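Side-chain contact in hypothetical protein PAE2307 (Pyrobaculum aerophilum, PDB 1WVQ), which is of unproven function but probably acts as an adenosine-specific kinase, belonging to an ancient conserved family in which a histidine can be stably phosphorylated: residues A[57-62]-A[128-133]. Residues are numbered along the deposited sequence; the frame is centred on the assembly and turned at random.
Sequences GKRLVR and EPERRG
R59 and E130 join the loop entering strand 60-65 of the five-stranded sheet to a turn of the three-stranded one, with one charged hydrogen bond. NH2 of R59 gives it to OE1 of E130 over 2.7 Å, with an N-H...O angle of 149°, so the bond is short but bent. The acceptor lies at the edge of the guanidinium, close to its plane, whereas NH2 comes in on the anti side of OE1, 32° out of the carboxylate plane. With the two planes 60° apart, this is a single-point grip rather than the flat two-bond pairing that arginine and carboxylate can form; NH1 of R59 stays 3.9 Å from OE1 of E130.

The close approaches all involve the charged groups, with no carbon-carbon pair among them; CB and CG of E130 come no nearer to NH2 of R59 than 3.8 Å. A long side chain suits R59 because CA of R59 and CA of E130 stand 10.9 Å apart; its length covers the distance, and a bend at chi3 sets the direction the guanidinium faces. E130 reaches back on a chain extended beyond CG.

NE of R59 also donates to the backbone O of S142 of the second subunit. With an alanine here instead, the E130 carboxylate would probably lose this cationic partner, and that S142 carbonyl this donor.

On the backbone side, R131 N to E128 O, 3.0 Å, closes a type II turn. P129, its phi fixed by the ring, fits the second position; E130 takes the third with positive phi, usually easiest for glycine. This turn is the beta-hairpin connection between strands 120-128 and 131-139, tied at the surface to the loop before strand 60-65, outermost in this chain, which the second subunit extends by a parallel strand.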
ATOM      1  N   GLY A  57     -14.483 -16.543 -22.196  1.00 11.57           N
ATOM      2  CA  GLY A  57     -14.432 -15.893 -23.494  1.00 12.34           C
ATOM      3  C   GLY A  57     -13.643 -16.744 -24.474  1.00 11.40           C
ATOM      4  O   GLY A  57     -13.857 -17.952 -24.564  1.00 12.82           O
ATOM      5  N   LYS A  58     -12.718 -16.127 -25.202  1.00 12.03           N
ATOM      6  CA  LYS A  58     -11.912 -16.870 -26.164  1.00 12.15           C
ATOM      7  C   LYS A  58     -10.853 -17.753 -25.490  1.00 11.06           C
ATOM      8  O   LYS A  58     -10.206 -18.569 -26.146  1.00 11.19           O
ATOM      9  CB  LYS A  58     -11.258 -15.902 -27.159  1.00 13.89           C
ATOM     10  CG  LYS A  58     -12.270 -15.242 -28.094  1.00 16.91           C
ATOM     11  CD  LYS A  58     -11.616 -14.535 -29.267  1.00 21.22           C
ATOM     12  CE  LYS A  58     -12.689 -14.054 -30.248  1.00 21.63           C
ATOM     13  NZ  LYS A  58     -12.141 -13.504 -31.512  1.00 24.86           N
ATOM     14  N   ARG A  59     -10.675 -17.588 -24.183  1.00 10.52           N
ATOM     15  CA  ARG A  59      -9.716 -18.401 -23.430  1.00 10.47           C
ATOM     16  C   ARG A  59      -8.332 -18.427 -24.064  1.00 10.76           C
ATOM     17  O   ARG A  59      -7.723 -19.487 -24.223  1.00 11.22           O
ATOM     18  CB  ARG A  59     -10.243 -19.833 -23.307  1.00 11.15           C
ATOM     19  CG  ARG A  59     -11.470 -19.949 -22.428  1.00 10.36           C
ATOM     20  CD  ARG A  59     -12.243 -21.231 -22.720  1.00  9.96           C
ATOM     21  NE  ARG A  59     -11.465 -22.444 -22.485  1.00 10.33           N
ATOM     22  CZ  ARG A  59     -11.932 -23.668 -22.692  1.00 10.57           C
ATOM     23  NH1 ARG A  59     -13.166 -23.828 -23.146  1.00 11.57           N
ATOM     24  NH2 ARG A  59     -11.181 -24.730 -22.428  1.00 10.96           N
ATOM     25  N   LEU A  60      -7.823 -17.253 -24.406  1.00 10.98           N
ATOM     26  CA  LEU A  60      -6.514 -17.173 -25.028  1.00 11.67           C
ATOM     27  C   LEU A  60      -5.423 -16.743 -24.068  1.00 11.57           C
ATOM     28  O   LEU A  60      -5.671 -16.015 -23.102  1.00 12.14           O
ATOM     29  CB  LEU A  60      -6.548 -16.189 -26.197  1.00 13.11           C
ATOM     30  CG  LEU A  60      -7.526 -16.519 -27.323  1.00 13.14           C
ATOM     31  CD1 LEU A  60      -7.687 -15.307 -28.218  1.00 14.18           C
ATOM     32  CD2 LEU A  60      -7.035 -17.732 -28.102  1.00 14.37           C
ATOM     33  N   VAL A  61      -4.213 -17.221 -24.333  1.00 11.85           N
ATOM     34  CA  VAL A  61      -3.071 -16.820 -23.532  1.00 10.71           C
ATOM     35  C   VAL A  61      -2.750 -15.433 -24.077  1.00 10.43           C
ATOM     36  O   VAL A  61      -2.285 -15.291 -25.213  1.00 11.48           O
ATOM     37  CB  VAL A  61      -1.863 -17.749 -23.750  1.00  9.82           C
ATOM     38  CG1 VAL A  61      -0.658 -17.212 -22.986  1.00 11.54           C
ATOM     39  CG2 VAL A  61      -2.203 -19.156 -23.288  1.00 11.28           C
ATOM     40  N   ARG A  62      -3.039 -14.414 -23.277  1.00 11.19           N
ATOM     41  CA  ARG A  62      -2.804 -13.029 -23.662  1.00 10.76           C
ATOM     42  C   ARG A  62      -1.370 -12.677 -23.291  1.00 11.18           C
ATOM     43  O   ARG A  62      -0.869 -13.115 -22.257  1.00 12.05           O
ATOM     44  CB  ARG A  62      -3.787 -12.121 -22.924  1.00  9.87           C
ATOM     45  CG  ARG A  62      -5.240 -12.524 -23.092  1.00 12.15           C
ATOM     46  CD  ARG A  62      -5.728 -12.290 -24.516  1.00 11.77           C
ATOM     47  NE  ARG A  62      -7.131 -12.668 -24.682  1.00 12.22           N
ATOM     48  CZ  ARG A  62      -7.893 -12.292 -25.702  1.00 12.81           C
ATOM     49  NH1 ARG A  62      -7.392 -11.516 -26.658  1.00 13.03           N
ATOM     50  NH2 ARG A  62      -9.155 -12.693 -25.763  1.00 13.72           N
ATOM     51  N   GLU A 128     -11.569 -31.867 -14.003  1.00 15.31           N
ATOM     52  CA  GLU A 128     -12.508 -32.182 -15.078  1.00 16.64           C
ATOM     53  C   GLU A 128     -11.817 -31.805 -16.381  1.00 15.30           C
ATOM     54  O   GLU A 128     -10.793 -31.123 -16.364  1.00 14.26           O
ATOM     55  CB  GLU A 128     -13.791 -31.356 -14.931  1.00 18.47           C
ATOM     56  CG  GLU A 128     -14.707 -31.813 -13.813  1.00 23.35           C
ATOM     57  CD  GLU A 128     -15.888 -30.881 -13.607  1.00 24.70           C
ATOM     58  OE1 GLU A 128     -16.390 -30.310 -14.604  1.00 25.18           O
ATOM     59  OE2 GLU A 128     -16.327 -30.733 -12.444  1.00 28.35           O
ATOM     60  N   PRO A 129     -12.357 -32.244 -17.530  1.00 13.68           N
ATOM     61  CA  PRO A 129     -11.681 -31.869 -18.776  1.00 13.08           C
ATOM     62  C   PRO A 129     -11.517 -30.353 -18.891  1.00 12.11           C
ATOM     63  O   PRO A 129     -12.475 -29.599 -18.743  1.00 12.81           O
ATOM     64  CB  PRO A 129     -12.606 -32.441 -19.847  1.00 13.05           C
ATOM     65  CG  PRO A 129     -13.109 -33.697 -19.195  1.00 14.16           C
ATOM     66  CD  PRO A 129     -13.435 -33.219 -17.787  1.00 14.21           C
ATOM     67  N   GLU A 130     -10.283 -29.917 -19.124  1.00 12.00           N
ATOM     68  CA  GLU A 130      -9.965 -28.502 -19.278  1.00 11.72           C
ATOM     69  C   GLU A 130     -10.300 -27.606 -18.077  1.00 11.76           C
ATOM     70  O   GLU A 130     -10.570 -26.414 -18.225  1.00 11.43           O
ATOM     71  CB  GLU A 130     -10.605 -27.982 -20.573  1.00 12.53           C
ATOM     72  CG  GLU A 130      -9.911 -28.580 -21.807  1.00 11.61           C
ATOM     73  CD  GLU A 130     -10.568 -28.256 -23.136  1.00 12.19           C
ATOM     74  OE1 GLU A 130     -11.327 -27.274 -23.230  1.00 11.22           O
ATOM     75  OE2 GLU A 130     -10.295 -28.994 -24.105  1.00 14.39           O
ATOM     76  N   ARG A 131     -10.263 -28.199 -16.886  1.00 11.95           N
ATOM     77  CA  ARG A 131     -10.510 -27.482 -15.636  1.00 12.14           C
ATOM     78  C   ARG A 131      -9.310 -27.768 -14.734  1.00 12.49           C
ATOM     79  O   ARG A 131      -9.252 -28.807 -14.072  1.00 13.03           O
ATOM     80  CB  ARG A 131     -11.795 -27.974 -14.966  1.00 13.62           C
ATOM     81  CG  ARG A 131     -13.073 -27.740 -15.772  1.00 16.67           C
ATOM     82  CD  ARG A 131     -13.303 -26.271 -16.067  1.00 18.80           C
ATOM     83  NE  ARG A 131     -13.337 -25.455 -14.858  1.00 22.69           N
ATOM     84  CZ  ARG A 131     -14.295 -25.504 -13.937  1.00 23.67           C
ATOM     85  NH1 ARG A 131     -15.324 -26.337 -14.069  1.00 23.35           N
ATOM     86  NH2 ARG A 131     -14.225 -24.703 -12.879  1.00 25.57           N
ATOM     87  N   ARG A 132      -8.356 -26.839 -14.714  1.00 11.25           N
ATOM     88  CA  ARG A 132      -7.129 -26.989 -13.936  1.00 11.72           C
ATOM     89  C   ARG A 132      -6.841 -25.814 -13.001  1.00 11.08           C
ATOM     90  O   ARG A 132      -7.267 -24.686 -13.248  1.00 11.79           O
ATOM     91  CB  ARG A 132      -5.949 -27.179 -14.897  1.00 12.46           C
ATOM     92  CG  ARG A 132      -6.051 -28.442 -15.751  1.00 13.09           C
ATOM     93  CD  ARG A 132      -5.265 -28.311 -17.054  1.00 12.51           C
ATOM     94  NE  ARG A 132      -3.823 -28.172 -16.854  1.00 14.48           N
ATOM     95  CZ  ARG A 132      -2.988 -29.187 -16.648  1.00 15.51           C
ATOM     96  NH1 ARG A 132      -3.452 -30.431 -16.615  1.00 15.58           N
ATOM     97  NH2 ARG A 132      -1.688 -28.960 -16.484  1.00 15.25           N
ATOM     98  N   GLY A 133      -6.110 -26.093 -11.927  1.00 10.86           N
ATOM     99  CA  GLY A 133      -5.762 -25.060 -10.970  1.00 11.62           C
ATOM    100  C   GLY A 133      -4.418 -25.355 -10.333  1.00 11.15           C
ATOM    101  O   GLY A 133      -3.982 -26.508 -10.287  1.00 11.18           O
TER